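Local structure of hypothetical protein AF1704 (Archaeoglobus fulgidus, 1ZBM) at residues A218-M223 and L229-A234; G154-A159 and A234-M239. The protein probably converts cyclic dehypoxanthine futalosine into 1,4-dihydroxy-6-naphthoate, a step in the biosynthesis of menaquinone. All blocks are in the same frame, centred on the assembly; numbering follows the deposited sequence.

Contact 1: A218-M223 and L229-A234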
loop_
_atom_site.group_PDB
_atom_site.type_symbol
_atom_site.label_atom_id
_atom_site.label_comp_id
_atom_site.label_asym_id
_atom_site.label_seq_id
_atom_site.Cartn_x
_atom_site.Cartn_y
_atom_site.Cartn_z
ATOM N N ALA A 218 -15.679 -8.569 8.612
ATOM C CA ALA A 218 -14.688 -7.511 8.430
ATOM C C ALA A 218 -14.897 -6.721 7.133
ATOM O O ALA A 218 -14.730 -5.502 7.105
ATOM C CB ALA A 218 -13.280 -8.101 8.466
ATOM N N ILE A 219 -15.275 -7.413 6.066
ATOM C CA ILE A 219 -15.494 -6.771 4.778
ATOM C C ILE A 219 -16.728 -5.873 4.800
ATOM O O ILE A 219 -16.808 -4.889 4.066
ATOM C CB ILE A 219 -15.661 -7.837 3.671
ATOM C CG1 ILE A 219 -14.875 -7.428 2.422
ATOM C CG2 ILE A 219 -17.147 -8.046 3.341
ATOM C CD1 ILE A 219 -15.321 -6.149 1.798
ATOM N N GLU A 220 -17.697 -6.215 5.644
ATOM C CA GLU A 220 -18.935 -5.444 5.751
ATOM C C GLU A 220 -18.647 -3.991 6.115
ATOM O O GLU A 220 -19.150 -3.068 5.479
ATOM C CB GLU A 220 -19.849 -6.056 6.813
ATOM C CG GLU A 220 -21.242 -5.439 6.849
ATOM C CD GLU A 220 -21.987 -5.646 5.545
ATOM O OE1 GLU A 220 -22.054 -6.809 5.070
ATOM O OE2 GLU A 220 -22.504 -4.647 4.983
ATOM N N TYR A 221 -17.848 -3.796 7.154
ATOM C CA TYR A 221 -17.496 -2.454 7.581
ATOM C C TYR A 221 -16.593 -1.796 6.532
ATOM O O TYR A 221 -16.748 -0.619 6.214
ATOM C CB TYR A 221 -16.769 -2.507 8.919
ATOM C CG TYR A 221 -16.177 -1.185 9.340
ATOM C CD1 TYR A 221 -16.988 -0.158 9.821
ATOM C CD2 TYR A 221 -14.806 -0.953 9.238
ATOM C CE1 TYR A 221 -16.453 1.073 10.191
ATOM C CE2 TYR A 221 -14.254 0.273 9.604
ATOM C CZ TYR A 221 -15.082 1.282 10.078
ATOM O OH TYR A 221 -14.557 2.502 10.436
ATOM N N ALA A 222 -15.656 -2.572 5.996
ATOM C CA ALA A 222 -14.710 -2.082 5.003
ATOM C C ALA A 222 -15.393 -1.486 3.792
ATOM O O ALA A 222 -14.813 -0.660 3.082
ATOM C CB ALA A 222 -13.786 -3.215 4.562
HETATM N N MSE A 223 -16.625 -1.914 3.546
HETATM C CA MSE A 223 -17.377 -1.420 2.404
HETATM C C MSE A 223 -17.409 0.107 2.341
HETATM O O MSE A 223 -17.522 0.679 1.259
HETATM C CB MSE A 223 -18.807 -1.985 2.430
HETATM C CG MSE A 223 -18.886 -3.498 2.195
HETATM SE SE MSE A 223 -18.074 -4.060 0.519
HETATM C CE MSE A 223 -19.271 -3.185 -0.717
ATOM N N LEU A 229 -17.210 -1.023 -5.562
ATOM C CA LEU A 229 -16.976 -2.451 -5.657
ATOM C C LEU A 229 -18.056 -3.203 -4.906
ATOM O O LEU A 229 -18.463 -2.789 -3.821
ATOM C CB LEU A 229 -15.633 -2.820 -5.030
ATOM C CG LEU A 229 -14.338 -2.344 -5.678
ATOM C CD1 LEU A 229 -13.169 -2.586 -4.722
ATOM C CD2 LEU A 229 -14.129 -3.089 -6.985
ATOM N N ASP A 230 -18.515 -4.308 -5.487
ATOM C CA ASP A 230 -19.516 -5.149 -4.849
ATOM C C ASP A 230 -18.783 -5.924 -3.757
ATOM O O ASP A 230 -17.552 -5.870 -3.676
ATOM C CB ASP A 230 -20.127 -6.092 -5.884
ATOM C CG ASP A 230 -19.106 -6.581 -6.896
ATOM O OD1 ASP A 230 -18.397 -7.571 -6.616
ATOM O OD2 ASP A 230 -19.001 -5.963 -7.977
ATOM N N ARG A 231 -19.529 -6.637 -2.919
ATOM C CA ARG A 231 -18.943 -7.401 -1.810
ATOM C C ARG A 231 -17.908 -8.455 -2.201
ATOM O O ARG A 231 -16.885 -8.614 -1.532
ATOM C CB ARG A 231 -20.058 -8.055 -0.977
ATOM C CG ARG A 231 -20.546 -7.149 0.144
ATOM C CD ARG A 231 -21.980 -7.417 0.603
ATOM N NE ARG A 231 -22.406 -6.359 1.528
ATOM C CZ ARG A 231 -23.051 -5.248 1.171
ATOM N NH1 ARG A 231 -23.376 -4.341 2.089
ATOM N NH2 ARG A 231 -23.411 -5.063 -0.093
ATOM N N GLU A 232 -18.166 -9.165 -3.291
ATOM C CA GLU A 232 -17.247 -10.201 -3.725
ATOM C C GLU A 232 -15.931 -9.624 -4.214
ATOM O O GLU A 232 -14.851 -10.093 -3.849
ATOM C CB GLU A 232 -17.887 -11.041 -4.832
ATOM C CG GLU A 232 -18.981 -11.968 -4.319
ATOM C CD GLU A 232 -18.516 -12.809 -3.127
ATOM O OE1 GLU A 232 -18.896 -12.477 -1.980
ATOM O OE2 GLU A 232 -17.755 -13.783 -3.344
ATOM N N ARG A 233 -16.035 -8.600 -5.050
ATOM C CA ARG A 233 -14.868 -7.949 -5.616
ATOM C C ARG A 233 -14.031 -7.316 -4.502
ATOM O O ARG A 233 -12.800 -7.327 -4.552
ATOM C CB ARG A 233 -15.321 -6.881 -6.610
ATOM C CG ARG A 233 -14.436 -6.757 -7.823
ATOM C CD ARG A 233 -15.164 -7.230 -9.067
ATOM N NE ARG A 233 -14.916 -6.308 -10.172
ATOM C CZ ARG A 233 -15.528 -6.360 -11.346
ATOM N NH1 ARG A 233 -16.439 -7.300 -11.584
ATOM N NH2 ARG A 233 -15.228 -5.466 -12.276
ATOM N N ALA A 234 -14.704 -6.769 -3.495
ATOM C CA ALA A 234 -14.007 -6.146 -2.375
ATOM C C ALA A 234 -13.273 -7.197 -1.531
ATOM O O ALA A 234 -12.134 -6.981 -1.109
ATOM C CB ALA A 234 -14.989 -5.368 -1.512
#
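The guanidinium of Arg-231 meets the carboxylate of Glu-220 at its edge, the two planes tilted by only 27°. Arg-231 NH1 donates to Glu-220 OE2 over 3.0 Å, almost straight at 174°, and the oxygen receives it on its syn lone pair. Glu-220 OE1 stays 3.6 Å from Arg-231 NE, so one bond, not a matched pair, carries this salt bridge at the exposed margin. Arg-231 spans the gap with a chain extended from CG to NE, whereas the glutamate folds at chi2.

Behind the ion pair the contact turns apolar. The selenomethionine Met-223 crosses the arginine chain at about a right angle, its SE 4.0 Å from Arg-231 CG and 3.9 Å from Ala-234 CB. Bends at chi2 and chi3 curl its end around, leaving CE beside the backbone oxygen of Leu-229. One turn earlier in the chain than Met-223, Ile-219 CD1 presses on the same alanine methyl, 3.4 Å from Ala-234 CB, tighter than usual for two methyl carbons, both residues being buried.

Asp-230 is the N-cap of the second helix: its OD1 accepts from Arg-233 N at 3.0 Å, meeting the donor on the anti side and 33° out of the carboxylate plane. Taken together, these features describe two consecutive helices joined by a short loop, 215-222 packing on the capped first turn of 231-241.

Contact 2: G154-A159 and A234-M239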
loop_
_atom_site.group_PDB
_atom_site.type_symbol
_atom_site.label_atom_id
_atom_site.label_comp_id
_atom_site.label_asym_id
_atom_site.label_seq_id
_atom_site.Cartn_x
_atom_site.Cartn_y
_atom_site.Cartn_z
ATOM N N GLY A 154 -8.286 -0.044 -8.619
ATOM C CA GLY A 154 -8.362 0.165 -10.054
ATOM C C GLY A 154 -7.710 -0.997 -10.785
ATOM O O GLY A 154 -8.177 -1.412 -11.844
ATOM N N GLN A 155 -6.631 -1.522 -10.202
ATOM C CA GLN A 155 -5.887 -2.639 -10.780
ATOM C C GLN A 155 -6.743 -3.861 -11.124
ATOM O O GLN A 155 -6.325 -4.697 -11.923
ATOM C CB GLN A 155 -4.725 -3.048 -9.853
ATOM C CG GLN A 155 -5.120 -3.330 -8.402
ATOM C CD GLN A 155 -3.939 -3.724 -7.501
ATOM O OE1 GLN A 155 -3.444 -4.850 -7.554
ATOM N NE2 GLN A 155 -3.490 -2.784 -6.672
ATOM N N ILE A 156 -7.929 -3.978 -10.531
ATOM C CA ILE A 156 -8.804 -5.111 -10.840
ATOM C C ILE A 156 -10.173 -4.674 -11.338
ATOM O O ILE A 156 -11.094 -5.489 -11.394
ATOM C CB ILE A 156 -9.058 -6.025 -9.614
ATOM C CG1 ILE A 156 -9.895 -5.267 -8.575
ATOM C CG2 ILE A 156 -7.722 -6.526 -9.044
ATOM C CD1 ILE A 156 -10.303 -6.109 -7.385
ATOM N N THR A 157 -10.309 -3.397 -11.684
ATOM C CA THR A 157 -11.578 -2.870 -12.166
ATOM C C THR A 157 -11.476 -2.034 -13.439
ATOM O O THR A 157 -12.494 -1.714 -14.056
ATOM C CB THR A 157 -12.253 -1.988 -11.105
ATOM O OG1 THR A 157 -13.592 -1.688 -11.519
ATOM C CG2 THR A 157 -11.498 -0.681 -10.929
ATOM N N TYR A 158 -10.255 -1.691 -13.840
ATOM C CA TYR A 158 -10.047 -0.866 -15.024
ATOM C C TYR A 158 -10.796 -1.347 -16.267
ATOM O O TYR A 158 -11.233 -0.535 -17.088
ATOM C CB TYR A 158 -8.536 -0.728 -15.307
ATOM C CG TYR A 158 -7.846 -2.007 -15.735
ATOM C CD1 TYR A 158 -8.045 -2.532 -17.003
ATOM C CD2 TYR A 158 -7.007 -2.701 -14.866
ATOM C CE1 TYR A 158 -7.431 -3.714 -17.401
ATOM C CE2 TYR A 158 -6.384 -3.896 -15.256
ATOM C CZ TYR A 158 -6.607 -4.391 -16.528
ATOM O OH TYR A 158 -6.032 -5.575 -16.931
ATOM N N ALA A 159 -10.962 -2.658 -16.403
ATOM C CA ALA A 159 -11.669 -3.217 -17.560
ATOM C C ALA A 159 -13.128 -2.753 -17.669
ATOM O O ALA A 159 -13.686 -2.717 -18.767
ATOM C CB ALA A 159 -11.610 -4.752 -17.519
ATOM N N ALA A 234 -14.704 -6.769 -3.495
ATOM C CA ALA A 234 -14.007 -6.146 -2.375
ATOM C C ALA A 234 -13.273 -7.197 -1.531
ATOM O O ALA A 234 -12.134 -6.981 -1.109
ATOM C CB ALA A 234 -14.989 -5.368 -1.512
ATOM N N LYS A 235 -13.925 -8.331 -1.284
ATOM C CA LYS A 235 -13.311 -9.397 -0.502
ATOM C C LYS A 235 -12.058 -9.865 -1.232
ATOM O O LYS A 235 -10.996 -10.050 -0.632
ATOM C CB LYS A 235 -14.274 -10.578 -0.341
ATOM C CG LYS A 235 -14.572 -10.969 1.100
ATOM C CD LYS A 235 -15.496 -12.175 1.163
ATOM C CE LYS A 235 -16.819 -11.896 0.467
ATOM N NZ LYS A 235 -17.704 -13.098 0.409
ATOM N N ARG A 236 -12.193 -10.051 -2.541
ATOM C CA ARG A 236 -11.087 -10.497 -3.382
ATOM C C ARG A 236 -9.911 -9.521 -3.288
ATOM O O ARG A 236 -8.765 -9.943 -3.152
ATOM C CB ARG A 236 -11.569 -10.621 -4.833
ATOM C CG ARG A 236 -10.501 -10.995 -5.855
ATOM C CD ARG A 236 -11.099 -10.952 -7.268
ATOM N NE ARG A 236 -10.113 -10.589 -8.288
ATOM C CZ ARG A 236 -10.425 -10.081 -9.478
ATOM N NH1 ARG A 236 -9.466 -9.779 -10.344
ATOM N NH2 ARG A 236 -11.696 -9.870 -9.799
ATOM N N PHE A 237 -10.201 -8.222 -3.351
ATOM C CA PHE A 237 -9.162 -7.196 -3.273
ATOM C C PHE A 237 -8.473 -7.203 -1.915
ATOM O O PHE A 237 -7.241 -7.188 -1.823
ATOM C CB PHE A 237 -9.753 -5.799 -3.515
ATOM C CG PHE A 237 -8.725 -4.696 -3.503
ATOM C CD1 PHE A 237 -7.791 -4.590 -4.533
ATOM C CD2 PHE A 237 -8.689 -3.770 -2.464
ATOM C CE1 PHE A 237 -6.838 -3.583 -4.529
ATOM C CE2 PHE A 237 -7.740 -2.759 -2.447
ATOM C CZ PHE A 237 -6.810 -2.664 -3.487
ATOM N N ALA A 238 -9.275 -7.211 -0.861
ATOM C CA ALA A 238 -8.735 -7.215 0.486
ATOM C C ALA A 238 -7.900 -8.468 0.725
ATOM O O ALA A 238 -6.814 -8.387 1.289
ATOM C CB ALA A 238 -9.867 -7.136 1.504
HETATM N N MSE A 239 -8.405 -9.621 0.295
HETATM C CA MSE A 239 -7.690 -10.876 0.485
HETATM C C MSE A 239 -6.382 -10.922 -0.313
HETATM O O MSE A 239 -5.480 -11.703 0.005
HETATM C CB MSE A 239 -8.589 -12.056 0.106
HETATM C CG MSE A 239 -8.856 -13.029 1.251
HETATM SE SE MSE A 239 -10.693 -13.043 1.922
HETATM C CE MSE A 239 -11.567 -13.824 0.372
#
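Ile-156 holds CG1 between its own backbone N and carbonyl carbon (chi1 68°) and then runs straight on through chi2, which carries CD1 out to helix 231-241. Phe-237 answers with CG anti to its backbone N (chi1 -178°), which turns the ring's CE1 edge toward Gln-155. The isoleucine tip meets the root of the phenylalanine side chain, with Ile-156 CD1 3.9 Å from Phe-237 CB and 4.1 Å from Phe-237 CD1; it approaches the ring obliquely.

On another flank, Arg-236 slides past the isoleucine in the opposite direction. Ile-156 CB lies over one face of the guanidinium, 3.8 Å from Arg-236 NH1, and the CG2 branch is nearly as close to that nitrogen. Here the charged group contributes a flat surface to the packing, at the exposed side of the contact.

Sequence family and the two mixed five-stranded sheets place the protein among the periplasmic-binding-protein-like folds, whose two lobes typically enclose a ligand cleft. The loop carrying 154-159 follows strand 147-150 of one sheet, and Phe-237 comes within about 5 Å, side chain to side chain, of His-152, the predicted proton acceptor.

Gln-155 reaches the edge of the phenyl ring, its NE2 4.1 Å from Phe-237 CE1 and its amide plane turned 82° from the ring plane. Hydrogen bonds from Gln-155 NE2 to His-152 O and between Gln-155 OE1 and Tyr-241 OH fix the amide's rotation, joining the loop that also carries His-152 to the end of helix 231-241.

How the contacts relate
Starting from the N terminus, the chain first reaches 154-159, the loop between strands 147-150 and 164-168, and then makes a long excursion through strand 181-189 and helix 194-213. Helix 215-222 supplies 218-223, and contact 1 closes a short loop onto 229-234. Contact 2 closes the much longer one, when 234-239 returns to the loop at 154-159, so the small closure sits wholly within the large one. Ala-234 belongs to both, and the contact centres lie about 10 Å apart. Helix 231-241 is thus the common element, packed against helix 215-222 near its start and against the loop between strands 147-150 and 164-168 farther along.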